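Local coordinates for putative HpcE protein (Mycolicibacterium smegmatis, PDB 6V77) that belongs to the fumarylacetoacetate hydrolase family and carries a zinc ion in an acidic metal site, its precise function being unassigned, at residues Asp119-Leu124 with Thr239-Gly244; Gln71-Gly76 with Asp235-Gly240; Glu92-Phe97 with Ser219-Tyr224. All coordinates share one frame; numbering follows the deposited sequence.

Overall arrangement
All three contacts reach the same large mixed sheet, but they differ in depth and chemistry. Contacts 1 and 2 are buried and share Thr239 and Gly240: strand 236-238 lies between strands 72-76 and 118-128, so contact 2 pairs it on one flank, and contact 1 takes the loop that follows it back along the strand that carries Glu121 and Glu123. Contact 1 is polar, built on carboxylates, hydroxyls and zinc; contact 2 is a regular parallel ladder with a side-chain pair at one end. Contact 3, only partly buried, has no direct hydrogen bond and rests on proline-tyrosine packing. Its strand 95-97 pairs with 72-76, and contacts 2 and 3 both touch the second subunit.

Contact 1 of 3, residues Asp119-Leu124 with Thr239-Gly244. With ZN (zinc ion), chain L.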
loop_
_atom_site.group_PDB
_atom_site.type_symbol
_atom_site.label_atom_id
_atom_site.label_comp_id
_atom_site.label_asym_id
_atom_site.label_seq_id
_atom_site.Cartn_x
_atom_site.Cartn_y
_atom_site.Cartn_z
ATOM N N ASP B 119 -16.481 -12.797 -3.668
ATOM C CA ASP B 119 -16.813 -13.366 -2.378
ATOM C C ASP B 119 -16.838 -12.253 -1.337
ATOM O O ASP B 119 -16.150 -11.237 -1.484
ATOM C CB ASP B 119 -15.785 -14.422 -2.013
ATOM C CG ASP B 119 -16.291 -15.431 -1.023
ATOM O OD1 ASP B 119 -17.425 -15.286 -0.507
ATOM O OD2 ASP B 119 -15.538 -16.394 -0.782
ATOM N N TRP B 120 -17.638 -12.452 -0.289
ATOM C CA TRP B 120 -17.835 -11.486 0.790
ATOM C C TRP B 120 -16.991 -11.861 2.004
ATOM O O TRP B 120 -16.730 -13.042 2.253
ATOM C CB TRP B 120 -19.313 -11.448 1.202
ATOM C CG TRP B 120 -19.839 -12.824 1.587
ATOM C CD1 TRP B 120 -19.803 -13.398 2.830
ATOM C CD2 TRP B 120 -20.436 -13.797 0.715
ATOM N NE1 TRP B 120 -20.354 -14.653 2.785
ATOM C CE2 TRP B 120 -20.742 -14.926 1.499
ATOM C CE3 TRP B 120 -20.743 -13.818 -0.651
ATOM C CZ2 TRP B 120 -21.342 -16.058 0.972
ATOM C CZ3 TRP B 120 -21.347 -14.955 -1.178
ATOM C CH2 TRP B 120 -21.643 -16.057 -0.367
ATOM N N GLU B 121 -16.610 -10.836 2.794
ATOM C CA GLU B 121 -15.816 -11.030 4.019
ATOM C C GLU B 121 -16.065 -9.825 4.939
ATOM O O GLU B 121 -15.397 -8.800 4.780
ATOM C CB GLU B 121 -14.317 -11.160 3.704
ATOM C CG GLU B 121 -13.886 -12.350 2.814
ATOM C CD GLU B 121 -12.396 -12.674 2.898
ATOM O OE1 GLU B 121 -11.635 -11.822 3.398
ATOM O OE2 GLU B 121 -11.982 -13.779 2.498
ATOM N N VAL B 122 -16.987 -9.943 5.903
ATOM C CA VAL B 122 -17.147 -8.854 6.876
ATOM C C VAL B 122 -15.909 -8.789 7.756
ATOM O O VAL B 122 -15.371 -9.824 8.172
ATOM C CB VAL B 122 -18.413 -9.019 7.744
ATOM C CG1 VAL B 122 -18.447 -10.364 8.480
ATOM C CG2 VAL B 122 -18.514 -7.881 8.780
ATOM N N GLU B 123 -15.427 -7.571 8.036
ATOM C CA GLU B 123 -14.256 -7.446 8.896
ATOM C C GLU B 123 -14.364 -6.228 9.799
ATOM O O GLU B 123 -14.943 -5.202 9.427
ATOM C CB GLU B 123 -12.958 -7.331 8.089
ATOM C CG GLU B 123 -12.821 -8.416 7.031
ATOM C CD GLU B 123 -11.401 -8.721 6.651
ATOM O OE1 GLU B 123 -10.466 -8.045 7.127
ATOM O OE2 GLU B 123 -11.239 -9.673 5.880
ATOM N N LEU B 124 -13.783 -6.355 10.992
ATOM C CA LEU B 124 -13.510 -5.187 11.818
ATOM C C LEU B 124 -12.337 -4.432 11.213
ATOM O O LEU B 124 -11.298 -5.030 10.906
ATOM C CB LEU B 124 -13.182 -5.601 13.251
ATOM C CG LEU B 124 -12.762 -4.449 14.175
ATOM C CD1 LEU B 124 -13.947 -3.558 14.449
ATOM C CD2 LEU B 124 -12.212 -5.009 15.484
ATOM N N THR B 239 -8.917 -6.613 9.783
ATOM C CA THR B 239 -8.409 -7.549 10.791
ATOM C C THR B 239 -8.696 -9.011 10.477
ATOM O O THR B 239 -8.234 -9.886 11.228
ATOM C CB THR B 239 -8.964 -7.226 12.188
ATOM O OG1 THR B 239 -10.404 -7.279 12.181
ATOM C CG2 THR B 239 -8.484 -5.845 12.654
ATOM N N GLY B 240 -9.420 -9.297 9.396
ATOM C CA GLY B 240 -9.747 -10.668 9.039
ATOM C C GLY B 240 -11.238 -10.940 9.085
ATOM O O GLY B 240 -11.987 -10.156 9.671
ATOM N N THR B 241 -11.683 -12.034 8.452
ATOM C CA THR B 241 -13.109 -12.335 8.394
ATOM C C THR B 241 -13.431 -13.681 9.043
ATOM O O THR B 241 -12.648 -14.633 8.938
ATOM C CB THR B 241 -13.626 -12.352 6.941
ATOM O OG1 THR B 241 -15.051 -12.256 6.949
ATOM C CG2 THR B 241 -13.217 -13.612 6.198
ATOM N N PRO B 242 -14.584 -13.794 9.696
ATOM C CA PRO B 242 -15.016 -15.076 10.263
ATOM C C PRO B 242 -15.491 -16.029 9.164
ATOM O O PRO B 242 -15.456 -15.721 7.971
ATOM C CB PRO B 242 -16.164 -14.685 11.209
ATOM C CG PRO B 242 -16.704 -13.405 10.646
ATOM C CD PRO B 242 -15.501 -12.691 10.027
ATOM N N SER B 243 -15.929 -17.201 9.588
ATOM C CA SER B 243 -16.359 -18.221 8.636
ATOM C C SER B 243 -17.662 -17.814 7.946
ATOM O O SER B 243 -18.326 -16.835 8.310
ATOM C CB SER B 243 -16.527 -19.562 9.335
ATOM O OG SER B 243 -17.674 -19.539 10.168
ATOM N N GLY B 244 -18.039 -18.597 6.937
ATOM C CA GLY B 244 -19.232 -18.324 6.162
ATOM C C GLY B 244 -18.978 -17.722 4.797
ATOM O O GLY B 244 -19.949 -17.435 4.074
HETATM ZN ZN ZN L . -9.985 -10.757 4.479
HETATM O O HOH W 1 -8.482 -9.473 5.325
HETATM O O HOH W 2 -12.528 -8.868 12.023
#
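Glu123 and Gly240 meet at the metal site, where each carboxylate oxygen of the glutamate has its own task. OE2 binds the zinc ion at 2.2 Å, while OE1 accepts the backbone N-H of Gly240 (N to OE1 2.8 Å), which arrives from above the carboxylate plane. This second grip helps fix the rotation of the carboxylate. Glu121 OE1 also binds the zinc at 2.2 Å, and Asp152 and a water complete the ligands seen; Glu121 OE2 is turned to Arg156 in a salt bridge. The CG2 methyl of Thr241 packs against Glu121 CD at 3.5 Å, the two side chains crossing at about a right angle.

Hydrogen bonds away from the metal form the next set. A chi1 of -163° swings Thr241 OG1 away from its backbone N and onto Val122 O, 2.7 Å off. Leu124 O is gripped twice by Thr239, by the backbone N and by OG1 at 2.7 Å, which is tilted from the carbonyl plane. A water bridges Leu124 N, Thr239 OG1 and Gly240 O, binding the two backbones together further. At the far end Trp120 NE1 donates to Gly244 O (3.1 Å), which sits near the ring edge; the donor stands above the carbonyl plane, and the bond is bent (137° at the hydrogen).

Apolar packing is slight, with Pro242 CD 4.1 Å from Val122 CG1. Gly240 and Gly244 both have positive phi, where a CB would press on the preceding carbonyl O.

The loop after strand 236-238 thus runs along the metal-binding part of strand 118-128. Strand 144-155 pairs with that strand and brings Asp152, helix 80-85 places His82 against Glu121 and Thr241, and strand 204-210 supplies Gln207 to Thr241 and Val122.

Contact 2 of 3, residues Gln71-Gly76 with Asp235-Gly240; sequences QVFAVG and DVIFTG
A parallel beta ladder joins strand 72-76 to strand 236-238 within the large mixed sheet of this fumarylacetoacetate hydrolase-family fold. The strand axes run 4.7 Å apart and only 13° from parallel, with Val72, Phe73 and Ala74 opposite Val236, Ile237 and Phe238. Four backbone bonds alternate across the pair: Val236 N to Gln71 O, Phe73 N to Val236 O, Phe238 N to Phe73 O and Val75 N to Phe238 O. Phe73 thus bonds to the two residues flanking its partner Ile237, Val236 through its N-H and Phe238 through its carbonyl. Beyond the ladder, the CA of Gly240 approaches Val75 O at 3.5 Å in a CA-H...O contact.

Side chains fall on two faces. On one, Val72 CG1 comes to the edge of the Phe238 ring, 4.1 Å from CD2, and Ala74 CB rests on Phe238 CB at 4.2 Å; Lys99 makes a cation-pi contact with Phe238. On the other face, Phe73 CD2 meets Ile237 CG1 and Val75 CG2 meets Ile237 CG2, both at 4.3 Å, and helix 218-226 packs over them through Leu225, Leu221 and Ile222. Phe100 of the second subunit meets the Phe73 ring, placing this face near the dimer interface.

Gln71 and Asp235 close the N-terminal end. Asp235 OD1 takes the Gln71 N-H from above the carboxylate plane, N to OD1 3.1 Å. OD2 accepts from Tyr232 N and lies at the edge of the Phe73 ring, 3.9 Å from CE2. The glutamine amide bonds Glu230 O through NE2 and Ser102 OG of the second subunit through OE1. With CG beside the backbone N (chi1 -61°) and the chain extended, Gln71 NE2 also reaches the syn side of Asp235 OD2 at 2.8 Å, the oxygen in the amide plane but NE2 25° out of the carboxylate plane.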
loop_
_atom_site.group_PDB
_atom_site.type_symbol
_atom_site.label_atom_id
_atom_site.label_comp_id
_atom_site.label_asym_id
_atom_site.label_seq_id
_atom_site.Cartn_x
_atom_site.Cartn_y
_atom_site.Cartn_z
ATOM N N GLN B 71 -0.537 3.221 4.597
ATOM C CA GLN B 71 -0.337 1.783 4.534
ATOM C C GLN B 71 -1.658 1.122 4.879
ATOM O O GLN B 71 -2.352 1.587 5.787
ATOM C CB GLN B 71 0.741 1.313 5.523
ATOM C CG GLN B 71 2.105 1.939 5.226
ATOM C CD GLN B 71 3.158 1.628 6.286
ATOM O OE1 GLN B 71 4.286 1.242 5.946
ATOM N NE2 GLN B 71 2.805 1.791 7.566
ATOM N N VAL B 72 -1.994 0.056 4.151
ATOM C CA VAL B 72 -3.185 -0.759 4.414
ATOM C C VAL B 72 -2.708 -2.170 4.688
ATOM O O VAL B 72 -2.067 -2.794 3.826
ATOM C CB VAL B 72 -4.148 -0.767 3.218
ATOM C CG1 VAL B 72 -5.327 -1.720 3.493
ATOM C CG2 VAL B 72 -4.619 0.641 2.885
ATOM N N PHE B 73 -3.059 -2.698 5.843
ATOM C CA PHE B 73 -2.708 -4.066 6.196
ATOM C C PHE B 73 -3.964 -4.909 6.182
ATOM O O PHE B 73 -4.915 -4.616 6.908
ATOM C CB PHE B 73 -2.049 -4.108 7.567
ATOM C CG PHE B 73 -0.851 -3.245 7.629
ATOM C CD1 PHE B 73 0.357 -3.689 7.121
ATOM C CD2 PHE B 73 -0.950 -1.946 8.108
ATOM C CE1 PHE B 73 1.497 -2.879 7.138
ATOM C CE2 PHE B 73 0.203 -1.115 8.149
ATOM C CZ PHE B 73 1.414 -1.578 7.638
ATOM N N ALA B 74 -3.964 -5.956 5.379
ATOM C CA ALA B 74 -5.115 -6.856 5.341
ATOM C C ALA B 74 -4.663 -8.219 5.833
ATOM O O ALA B 74 -3.611 -8.716 5.414
ATOM C CB ALA B 74 -5.703 -6.936 3.938
ATOM N N VAL B 75 -5.449 -8.814 6.720
ATOM C CA VAL B 75 -5.068 -10.018 7.439
ATOM C C VAL B 75 -5.887 -11.175 6.885
ATOM O O VAL B 75 -7.114 -11.068 6.768
ATOM C CB VAL B 75 -5.295 -9.840 8.947
ATOM C CG1 VAL B 75 -4.941 -11.110 9.704
ATOM C CG2 VAL B 75 -4.479 -8.622 9.465
ATOM N N GLY B 76 -5.208 -12.261 6.507
ATOM C CA GLY B 76 -5.882 -13.480 6.107
ATOM C C GLY B 76 -5.980 -14.461 7.268
ATOM O O GLY B 76 -5.283 -14.331 8.265
ATOM N N ASP B 235 -3.225 4.857 9.278
ATOM C CA ASP B 235 -3.145 3.555 8.613
ATOM C C ASP B 235 -4.375 2.709 8.939
ATOM O O ASP B 235 -5.002 2.855 9.991
ATOM C CB ASP B 235 -1.896 2.769 9.048
ATOM C CG ASP B 235 -0.612 3.243 8.369
ATOM O OD1 ASP B 235 -0.661 4.149 7.504
ATOM O OD2 ASP B 235 0.455 2.693 8.732
ATOM N N VAL B 236 -4.680 1.777 8.036
ATOM C CA VAL B 236 -5.886 0.956 8.102
ATOM C C VAL B 236 -5.487 -0.506 8.244
ATOM O O VAL B 236 -4.599 -0.982 7.522
ATOM C CB VAL B 236 -6.760 1.165 6.848
ATOM C CG1 VAL B 236 -7.802 0.025 6.695
ATOM C CG2 VAL B 236 -7.459 2.507 6.934
ATOM N N ILE B 237 -6.146 -1.218 9.163
ATOM C CA ILE B 237 -5.982 -2.666 9.301
ATOM C C ILE B 237 -7.336 -3.331 9.094
ATOM O O ILE B 237 -8.281 -3.070 9.851
ATOM C CB ILE B 237 -5.416 -3.067 10.672
ATOM C CG1 ILE B 237 -4.111 -2.338 10.964
ATOM C CG2 ILE B 237 -5.157 -4.574 10.704
ATOM C CD1 ILE B 237 -3.640 -2.617 12.399
ATOM N N PHE B 238 -7.426 -4.178 8.061
ATOM C CA PHE B 238 -8.540 -5.106 7.879
ATOM C C PHE B 238 -8.200 -6.363 8.676
ATOM O O PHE B 238 -7.271 -7.085 8.308
ATOM C CB PHE B 238 -8.693 -5.425 6.394
ATOM C CG PHE B 238 -9.456 -4.393 5.619
ATOM C CD1 PHE B 238 -10.841 -4.562 5.415
ATOM C CD2 PHE B 238 -8.823 -3.288 5.069
ATOM C CE1 PHE B 238 -11.563 -3.624 4.689
ATOM C CE2 PHE B 238 -9.540 -2.352 4.345
ATOM C CZ PHE B 238 -10.909 -2.518 4.161
ATOM N N THR B 239 -8.917 -6.613 9.783
ATOM C CA THR B 239 -8.409 -7.549 10.791
ATOM C C THR B 239 -8.696 -9.011 10.477
ATOM O O THR B 239 -8.234 -9.886 11.228
ATOM C CB THR B 239 -8.964 -7.226 12.188
ATOM O OG1 THR B 239 -10.404 -7.279 12.181
ATOM C CG2 THR B 239 -8.484 -5.845 12.654
ATOM N N GLY B 240 -9.420 -9.297 9.396
ATOM C CA GLY B 240 -9.747 -10.668 9.039
ATOM C C GLY B 240 -11.238 -10.940 9.085
ATOM O O GLY B 240 -11.987 -10.156 9.671
#

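Contact 3 of 3, residues Glu92-Phe97 with Ser219-Tyr224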
loop_
_atom_site.group_PDB
_atom_site.type_symbol
_atom_site.label_atom_id
_atom_site.label_comp_id
_atom_site.label_asym_id
_atom_site.label_seq_id
_atom_site.Cartn_x
_atom_site.Cartn_y
_atom_site.Cartn_z
ATOM N N GLU B 92 0.208 -19.855 12.141
ATOM C CA GLU B 92 0.908 -19.628 13.397
ATOM C C GLU B 92 1.289 -18.168 13.607
ATOM O O GLU B 92 1.605 -17.781 14.735
ATOM C CB GLU B 92 2.171 -20.492 13.461
ATOM N N HIS B 93 1.279 -17.363 12.555
ATOM C CA HIS B 93 1.504 -15.930 12.633
ATOM C C HIS B 93 0.531 -15.263 11.677
ATOM O O HIS B 93 0.042 -15.905 10.744
ATOM C CB HIS B 93 2.947 -15.567 12.257
ATOM C CG HIS B 93 3.965 -16.245 13.114
ATOM N ND1 HIS B 93 4.336 -15.758 14.350
ATOM C CD2 HIS B 93 4.663 -17.389 12.931
ATOM C CE1 HIS B 93 5.233 -16.567 14.885
ATOM N NE2 HIS B 93 5.448 -17.565 14.046
ATOM N N PRO B 94 0.241 -13.977 11.876
ATOM C CA PRO B 94 -0.669 -13.276 10.960
ATOM C C PRO B 94 -0.213 -13.349 9.508
ATOM O O PRO B 94 0.959 -13.126 9.191
ATOM C CB PRO B 94 -0.643 -11.836 11.485
ATOM C CG PRO B 94 -0.385 -12.008 12.976
ATOM C CD PRO B 94 0.601 -13.141 13.039
ATOM N N VAL B 95 -1.163 -13.660 8.630
ATOM C CA VAL B 95 -0.965 -13.649 7.183
ATOM C C VAL B 95 -1.287 -12.240 6.699
ATOM O O VAL B 95 -2.411 -11.767 6.881
ATOM C CB VAL B 95 -1.875 -14.685 6.503
ATOM C CG1 VAL B 95 -1.707 -14.630 4.999
ATOM C CG2 VAL B 95 -1.594 -16.091 7.033
ATOM N N ILE B 96 -0.305 -11.546 6.119
ATOM C CA ILE B 96 -0.443 -10.115 5.855
ATOM C C ILE B 96 -0.341 -9.840 4.356
ATOM O O ILE B 96 0.626 -10.251 3.699
ATOM C CB ILE B 96 0.606 -9.289 6.628
ATOM C CG1 ILE B 96 0.484 -9.540 8.151
ATOM C CG2 ILE B 96 0.464 -7.813 6.266
ATOM C CD1 ILE B 96 -0.865 -9.141 8.772
ATOM N N PHE B 97 -1.318 -9.103 3.830
ATOM C CA PHE B 97 -1.265 -8.600 2.463
ATOM C C PHE B 97 -1.845 -7.190 2.481
ATOM O O PHE B 97 -1.975 -6.564 3.536
ATOM C CB PHE B 97 -1.983 -9.542 1.481
ATOM C CG PHE B 97 -3.317 -10.000 1.956
ATOM C CD1 PHE B 97 -4.456 -9.289 1.638
ATOM C CD2 PHE B 97 -3.441 -11.149 2.718
ATOM C CE1 PHE B 97 -5.706 -9.716 2.087
ATOM C CE2 PHE B 97 -4.689 -11.572 3.178
ATOM C CZ PHE B 97 -5.813 -10.860 2.864
ATOM N N SER B 219 -4.684 -6.156 19.371
ATOM C CA SER B 219 -3.431 -5.732 19.999
ATOM C C SER B 219 -2.260 -6.537 19.471
ATOM O O SER B 219 -1.158 -6.010 19.290
ATOM C CB SER B 219 -3.515 -5.883 21.522
ATOM O OG SER B 219 -4.452 -4.978 22.064
ATOM N N ASN B 220 -2.473 -7.831 19.257
ATOM C CA ASN B 220 -1.402 -8.676 18.750
ATOM C C ASN B 220 -1.045 -8.297 17.320
ATOM O O ASN B 220 0.135 -8.270 16.957
ATOM C CB ASN B 220 -1.821 -10.143 18.837
ATOM C CG ASN B 220 -0.748 -11.081 18.337
ATOM O OD1 ASN B 220 -0.700 -11.408 17.158
ATOM N ND2 ASN B 220 0.140 -11.500 19.233
ATOM N N LEU B 221 -2.053 -8.016 16.491
ATOM C CA LEU B 221 -1.795 -7.558 15.129
ATOM C C LEU B 221 -0.927 -6.302 15.115
ATOM O O LEU B 221 0.038 -6.209 14.354
ATOM C CB LEU B 221 -3.114 -7.283 14.415
ATOM C CG LEU B 221 -4.000 -8.493 14.106
ATOM C CD1 LEU B 221 -5.320 -7.998 13.506
ATOM C CD2 LEU B 221 -3.287 -9.488 13.155
ATOM N N ILE B 222 -1.285 -5.309 15.929
ATOM C CA ILE B 222 -0.537 -4.051 15.946
ATOM C C ILE B 222 0.902 -4.297 16.377
ATOM O O ILE B 222 1.851 -3.827 15.733
ATOM C CB ILE B 222 -1.249 -3.032 16.850
ATOM C CG1 ILE B 222 -2.539 -2.551 16.154
ATOM C CG2 ILE B 222 -0.308 -1.892 17.237
ATOM C CD1 ILE B 222 -3.514 -1.849 17.118
ATOM N N ALA B 223 1.087 -5.047 17.467
ATOM C CA ALA B 223 2.431 -5.384 17.932
ATOM C C ALA B 223 3.222 -6.111 16.851
ATOM O O ALA B 223 4.367 -5.745 16.541
ATOM C CB ALA B 223 2.344 -6.239 19.200
ATOM N N TYR B 224 2.619 -7.143 16.262
ATOM C CA TYR B 224 3.295 -7.957 15.255
ATOM C C TYR B 224 3.704 -7.127 14.046
ATOM O O TYR B 224 4.873 -7.140 13.641
ATOM C CB TYR B 224 2.378 -9.115 14.840
ATOM C CG TYR B 224 3.001 -10.019 13.802
ATOM C CD1 TYR B 224 3.948 -10.963 14.167
ATOM C CD2 TYR B 224 2.649 -9.918 12.461
ATOM C CE1 TYR B 224 4.539 -11.784 13.214
ATOM C CE2 TYR B 224 3.230 -10.746 11.491
ATOM C CZ TYR B 224 4.180 -11.669 11.887
ATOM O OH TYR B 224 4.774 -12.502 10.975
HETATM O O HOH W 3 3.524 -12.939 8.714
#
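Pro94 sits over one face of the Tyr224 ring, its CB, CG and CD side nearest, and this pair is the tightly packed part of the contact. Pro94 CD stands 3.8 Å from the ring centroid, only 7° off the ring normal, a CH-pi contact over the centre of the face. CG of the same proline touches both Tyr224 CD2 (3.7 Å) and Leu221 CD2 (3.8 Å), so it is lodged between two side chains three residues apart on the helix. The tyrosine reaches out from the helix because its CG is anti to the backbone N (chi1 -180°). On the inner side Ile96 CG1 approaches the edge of the ring, 4.5 Å from Tyr224 CE2.

Toward solvent the fit loosens. The exposed His93 touches the outer end of the tyrosine loosely, CB 3.8 Å from Tyr224 OH, and no direct hydrogen bond joins the segments. A water takes that role, lying 2.6 Å from both Pro94 O and Tyr224 OH.

Helix 218-226 thereby packs beside the loop entering strand 95-97. That strand pairs with 72-76, whose Val75 touches both Ile96 and Leu221, and Leu158 of the second subunit packs on Tyr224.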